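Local atomic coordinates of probable transcriptional regulator (Rhodococcus jostii, PDB entry 3ON2), a protein that probably binds DNA as a transcriptional regulator of the TetR family, although its regulatory target and natural ligand are not established. Residues A94-L108 with F161-G173. Sequence-based numbering, arbitrary orientation. Where two conformers were deposited one is given.
Sequences AGAYVSFALAHRELL and FATFHGIATLAAG
Segments 94-103 and 161-172, the C-terminal parts of helices 86-103 and 153-172, run in roughly the same direction, their axes 9.2 Å apart at closest approach and crossing at -36°; V98 and A168 sit nearest, CA to CA 5.5 Å. At the N-terminal side A94 sets its methyl squarely over one face of the F164 ring, a CH-pi contact with CB 3.5 Å from the centroid, while CG2 of T163 lies over the opposite face. Y97 swings CG anti to its backbone N (chi1 179°), which carries the ring across to helix 161-172. There its OH meets H165 ND1 at 2.8 Å in a hydrogen bond whose proton could belong to either side; the same hydroxyl also bonds Y112 OH, giving it two partners. F161 turns its edge to the Y97 ring face, planes perpendicular, in an offset edge-to-face pair. Both helices belong to the all-helical C-terminal domain of the TetR fold, which in this family typically holds the effector pocket; A94, Y97, F161 and F164 help line a pocket occupied here by a polyether, probably from crystallisation. Further along, two alanine methyls meet: A101 CB lies 3.7 Å from A168 CB. L102 spreads both methyls on A171. On the helix after H104, R105 NE is, in one of two conformers, hydrogen-bonded to L102 O (3.1 Å) in its carbonyl plane, and NH1 packs against CA of A172.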
loop_
_atom_site.group_PDB
_atom_site.type_symbol
_atom_site.label_atom_id
_atom_site.label_comp_id
_atom_site.label_asym_id
_atom_site.label_seq_id
_atom_site.Cartn_x
_atom_site.Cartn_y
_atom_site.Cartn_z
ATOM N N ALA A 94 5.058 5.625 -9.245
ATOM C CA ALA A 94 5.742 6.300 -8.136
ATOM C C ALA A 94 4.820 7.265 -7.436
ATOM O O ALA A 94 4.705 7.231 -6.226
ATOM C CB ALA A 94 6.975 7.032 -8.632
ATOM N N GLY A 95 4.201 8.149 -8.209
ATOM C CA GLY A 95 3.245 9.123 -7.687
ATOM C C GLY A 95 2.087 8.466 -6.950
ATOM O O GLY A 95 1.703 8.931 -5.875
ATOM N N ALA A 96 1.540 7.380 -7.509
ATOM C CA ALA A 96 0.468 6.629 -6.833
ATOM C C ALA A 96 0.915 5.978 -5.529
ATOM O O ALA A 96 0.151 5.926 -4.556
ATOM C CB ALA A 96 -0.128 5.557 -7.758
ATOM N N TYR A 97 2.121 5.436 -5.505
ATOM C CA TYR A 97 2.622 4.866 -4.246
ATOM C C TYR A 97 2.724 5.910 -3.118
ATOM O O TYR A 97 2.288 5.674 -1.985
ATOM C CB TYR A 97 3.989 4.178 -4.414
ATOM C CG TYR A 97 4.439 3.639 -3.067
ATOM C CD1 TYR A 97 3.886 2.448 -2.577
ATOM C CD2 TYR A 97 5.321 4.350 -2.250
ATOM C CE1 TYR A 97 4.223 1.958 -1.345
ATOM C CE2 TYR A 97 5.673 3.855 -0.987
ATOM C CZ TYR A 97 5.122 2.651 -0.549
ATOM O OH TYR A 97 5.418 2.111 0.671
ATOM N N VAL A 98 3.362 7.037 -3.423
ATOM C CA VAL A 98 3.567 8.079 -2.420
ATOM C C VAL A 98 2.217 8.627 -1.945
ATOM O O VAL A 98 2.005 8.776 -0.739
ATOM C CB VAL A 98 4.558 9.174 -2.926
ATOM C CG1 VAL A 98 4.752 10.297 -1.881
ATOM C CG2 VAL A 98 5.934 8.529 -3.247
ATOM N N SER A 99 1.293 8.880 -2.866
ATOM C CA SER A 99 -0.060 9.317 -2.467
ATOM C C SER A 99 -0.776 8.324 -1.565
ATOM O O SER A 99 -1.449 8.738 -0.594
ATOM C CB SER A 99 -0.938 9.581 -3.685
ATOM O OG SER A 99 -0.383 10.658 -4.386
ATOM N N PHE A 100 -0.657 7.032 -1.892
ATOM C CA PHE A 100 -1.260 5.998 -1.049
ATOM C C PHE A 100 -0.703 6.022 0.377
ATOM O O PHE A 100 -1.455 5.968 1.366
ATOM C CB PHE A 100 -1.047 4.591 -1.647
ATOM C CG PHE A 100 -1.812 3.518 -0.937
ATOM C CD1 PHE A 100 -3.070 3.130 -1.392
ATOM C CD2 PHE A 100 -1.284 2.899 0.214
ATOM C CE1 PHE A 100 -3.794 2.120 -0.716
ATOM C CE2 PHE A 100 -1.999 1.914 0.894
ATOM C CZ PHE A 100 -3.257 1.523 0.428
ATOM N N ALA A 101 0.626 6.039 0.454
ATOM C CA ALA A 101 1.354 6.048 1.709
ATOM C C ALA A 101 0.936 7.231 2.582
ATOM O O ALA A 101 0.693 7.074 3.792
ATOM C CB ALA A 101 2.843 6.089 1.424
ATOM N N LEU A 102 0.823 8.416 1.978
ATOM C CA LEU A 102 0.513 9.602 2.756
ATOM C C LEU A 102 -0.971 9.680 3.133
ATOM O O LEU A 102 -1.328 10.251 4.170
ATOM C CB LEU A 102 1.055 10.866 2.063
ATOM C CG LEU A 102 2.609 10.886 1.869
ATOM C CD1 LEU A 102 3.078 12.146 1.120
ATOM C CD2 LEU A 102 3.411 10.731 3.229
ATOM N N ALA A 103 -1.831 9.050 2.334
ATOM C CA ALA A 103 -3.247 8.972 2.671
ATOM C C ALA A 103 -3.593 7.877 3.670
ATOM O O ALA A 103 -4.690 7.902 4.230
ATOM C CB ALA A 103 -4.106 8.816 1.434
ATOM N N HIS A 104 -2.703 6.907 3.868
ATOM C CA HIS A 104 -2.996 5.749 4.710
ATOM C C HIS A 104 -1.783 5.416 5.571
ATOM O O HIS A 104 -1.277 4.286 5.550
ATOM C CB HIS A 104 -3.335 4.540 3.835
ATOM C CG HIS A 104 -4.437 4.793 2.862
ATOM N ND1 HIS A 104 -5.770 4.747 3.220
ATOM C CD2 HIS A 104 -4.412 5.071 1.539
ATOM C CE1 HIS A 104 -6.519 4.990 2.157
ATOM N NE2 HIS A 104 -5.720 5.186 1.122
ATOM N N ARG A 105 -1.329 6.395 6.340
ATOM C CA ARG A 105 -0.066 6.267 7.074
ATOM C C ARG A 105 -0.057 5.171 8.132
ATOM O O ARG A 105 0.878 4.372 8.175
ATOM C CB ARG A 105 0.321 7.610 7.690
ATOM C CG ARG A 105 0.427 8.691 6.649
ATOM C CD ARG A 105 1.013 9.975 7.197
ATOM N NE ARG A 105 0.762 11.077 6.272
ATOM C CZ ARG A 105 1.256 12.297 6.436
ATOM N NH1 ARG A 105 2.000 12.560 7.497
ATOM N NH2 ARG A 105 0.983 13.250 5.563
ATOM N N GLU A 106 -1.075 5.139 8.991
ATOM C CA GLU A 106 -1.166 4.079 10.022
ATOM C C GLU A 106 -1.477 2.702 9.399
ATOM O O GLU A 106 -0.969 1.681 9.863
ATOM C CB GLU A 106 -2.193 4.415 11.116
ATOM C CG GLU A 106 -1.869 5.654 11.950
ATOM C CD GLU A 106 -0.628 5.476 12.812
ATOM O OE1 GLU A 106 -0.147 4.340 12.979
ATOM O OE2 GLU A 106 -0.114 6.480 13.332
ATOM N N LEU A 107 -2.300 2.666 8.354
ATOM C CA LEU A 107 -2.578 1.381 7.698
ATOM C C LEU A 107 -1.307 0.826 7.051
ATOM O O LEU A 107 -1.003 -0.354 7.183
ATOM C CB LEU A 107 -3.697 1.491 6.670
ATOM C CG LEU A 107 -3.955 0.175 5.922
ATOM C CD1 LEU A 107 -4.640 -0.856 6.830
ATOM C CD2 LEU A 107 -4.771 0.440 4.650
ATOM N N LEU A 108 -0.546 1.695 6.389
ATOM C CA LEU A 108 0.674 1.258 5.748
ATOM C C LEU A 108 1.713 0.719 6.761
ATOM O O LEU A 108 2.327 -0.354 6.529
ATOM C CB LEU A 108 1.243 2.392 4.875
ATOM C CG LEU A 108 2.371 1.998 3.924
ATOM C CD1 LEU A 108 1.834 1.338 2.661
ATOM C CD2 LEU A 108 3.254 3.203 3.604
ATOM N N PHE A 161 11.200 0.871 -5.145
ATOM C CA PHE A 161 10.416 0.815 -3.903
ATOM C C PHE A 161 11.119 1.552 -2.755
ATOM O O PHE A 161 10.487 2.342 -2.074
ATOM C CB PHE A 161 10.119 -0.635 -3.525
ATOM C CG PHE A 161 9.411 -0.815 -2.197
ATOM C CD1 PHE A 161 8.348 0.002 -1.814
ATOM C CD2 PHE A 161 9.755 -1.882 -1.375
ATOM C CE1 PHE A 161 7.673 -0.204 -0.605
ATOM C CE2 PHE A 161 9.106 -2.100 -0.166
ATOM C CZ PHE A 161 8.065 -1.267 0.229
ATOM N N ALA A 162 12.422 1.323 -2.595
ATOM C CA ALA A 162 13.201 1.983 -1.552
ATOM C C ALA A 162 13.186 3.488 -1.774
ATOM O O ALA A 162 13.042 4.260 -0.812
ATOM C CB ALA A 162 14.629 1.482 -1.542
ATOM N N THR A 163 13.370 3.891 -3.025
ATOM C CA THR A 163 13.348 5.307 -3.370
ATOM C C THR A 163 12.038 5.974 -2.972
ATOM O O THR A 163 12.052 6.993 -2.258
ATOM C CB THR A 163 13.607 5.542 -4.856
ATOM O OG1 THR A 163 14.892 4.990 -5.185
ATOM C CG2 THR A 163 13.563 7.077 -5.176
ATOM N N PHE A 164 10.918 5.418 -3.418
ATOM C CA PHE A 164 9.634 6.086 -3.173
ATOM C C PHE A 164 9.068 5.836 -1.776
ATOM O O PHE A 164 8.395 6.722 -1.215
ATOM C CB PHE A 164 8.661 5.880 -4.367
ATOM C CG PHE A 164 9.235 6.441 -5.628
ATOM C CD1 PHE A 164 9.288 7.824 -5.821
ATOM C CD2 PHE A 164 9.854 5.610 -6.560
ATOM C CE1 PHE A 164 9.899 8.367 -6.944
ATOM C CE2 PHE A 164 10.460 6.158 -7.710
ATOM C CZ PHE A 164 10.470 7.534 -7.885
ATOM N N HIS A 165 9.362 4.680 -1.179
ATOM C CA HIS A 165 9.089 4.542 0.246
ATOM C C HIS A 165 9.961 5.497 1.085
ATOM O O HIS A 165 9.514 5.989 2.120
ATOM C CB HIS A 165 9.251 3.107 0.745
ATOM C CG HIS A 165 8.725 2.906 2.132
ATOM N ND1 HIS A 165 7.383 3.009 2.433
ATOM C CD2 HIS A 165 9.354 2.629 3.300
ATOM C CE1 HIS A 165 7.209 2.818 3.729
ATOM N NE2 HIS A 165 8.385 2.569 4.276
ATOM N N GLY A 166 11.206 5.711 0.670
ATOM C CA GLY A 166 12.070 6.708 1.322
ATOM C C GLY A 166 11.488 8.120 1.262
ATOM O O GLY A 166 11.445 8.800 2.268
ATOM N N ILE A 167 11.020 8.542 0.085
ATOM C CA ILE A 167 10.324 9.826 -0.054
ATOM C C ILE A 167 9.084 9.927 0.874
ATOM O O ILE A 167 8.933 10.917 1.623
ATOM C CB ILE A 167 9.981 10.178 -1.552
ATOM C CG1 ILE A 167 11.269 10.392 -2.367
ATOM C CG2 ILE A 167 9.143 11.507 -1.616
ATOM C CD1 ILE A 167 11.010 10.617 -3.915
ATOM N N ALA A 168 8.211 8.921 0.842
ATOM C CA ALA A 168 7.025 8.908 1.711
ATOM C C ALA A 168 7.407 8.972 3.213
ATOM O O ALA A 168 6.766 9.686 4.005
ATOM C CB ALA A 168 6.141 7.687 1.405
ATOM N N THR A 169 8.467 8.252 3.584
ATOM C CA THR A 169 8.989 8.253 4.946
ATOM C C THR A 169 9.505 9.658 5.358
ATOM O O THR A 169 9.165 10.174 6.457
ATOM C CB THR A 169 10.087 7.169 5.109
ATOM O OG1 THR A 169 9.530 5.882 4.817
ATOM C CG2 THR A 169 10.654 7.161 6.535
ATOM N N LEU A 170 10.265 10.304 4.472
ATOM C CA LEU A 170 10.746 11.655 4.742
ATOM C C LEU A 170 9.567 12.610 4.894
ATOM O O LEU A 170 9.568 13.469 5.793
ATOM C CB LEU A 170 11.713 12.174 3.641
ATOM C CG LEU A 170 13.102 11.511 3.469
ATOM C CD1 LEU A 170 14.102 12.377 2.655
ATOM C CD2 LEU A 170 13.718 11.162 4.810
ATOM N N ALA A 171 8.573 12.463 4.024
ATOM C CA ALA A 171 7.420 13.351 4.029
ATOM C C ALA A 171 6.641 13.174 5.333
ATOM O O ALA A 171 6.330 14.157 6.020
ATOM C CB ALA A 171 6.532 13.119 2.771
ATOM N N ALA A 172 6.398 11.923 5.728
ATOM C CA ALA A 172 5.665 11.657 6.972
ATOM C C ALA A 172 6.435 12.159 8.201
ATOM O O ALA A 172 5.820 12.458 9.245
ATOM C CB ALA A 172 5.360 10.171 7.113
ATOM N N GLY A 173 7.759 12.268 8.075
ATOM C CA GLY A 173 8.612 12.641 9.192
ATOM C C GLY A 173 8.963 14.115 9.238
ATOM O O GLY A 173 9.727 14.545 10.092
#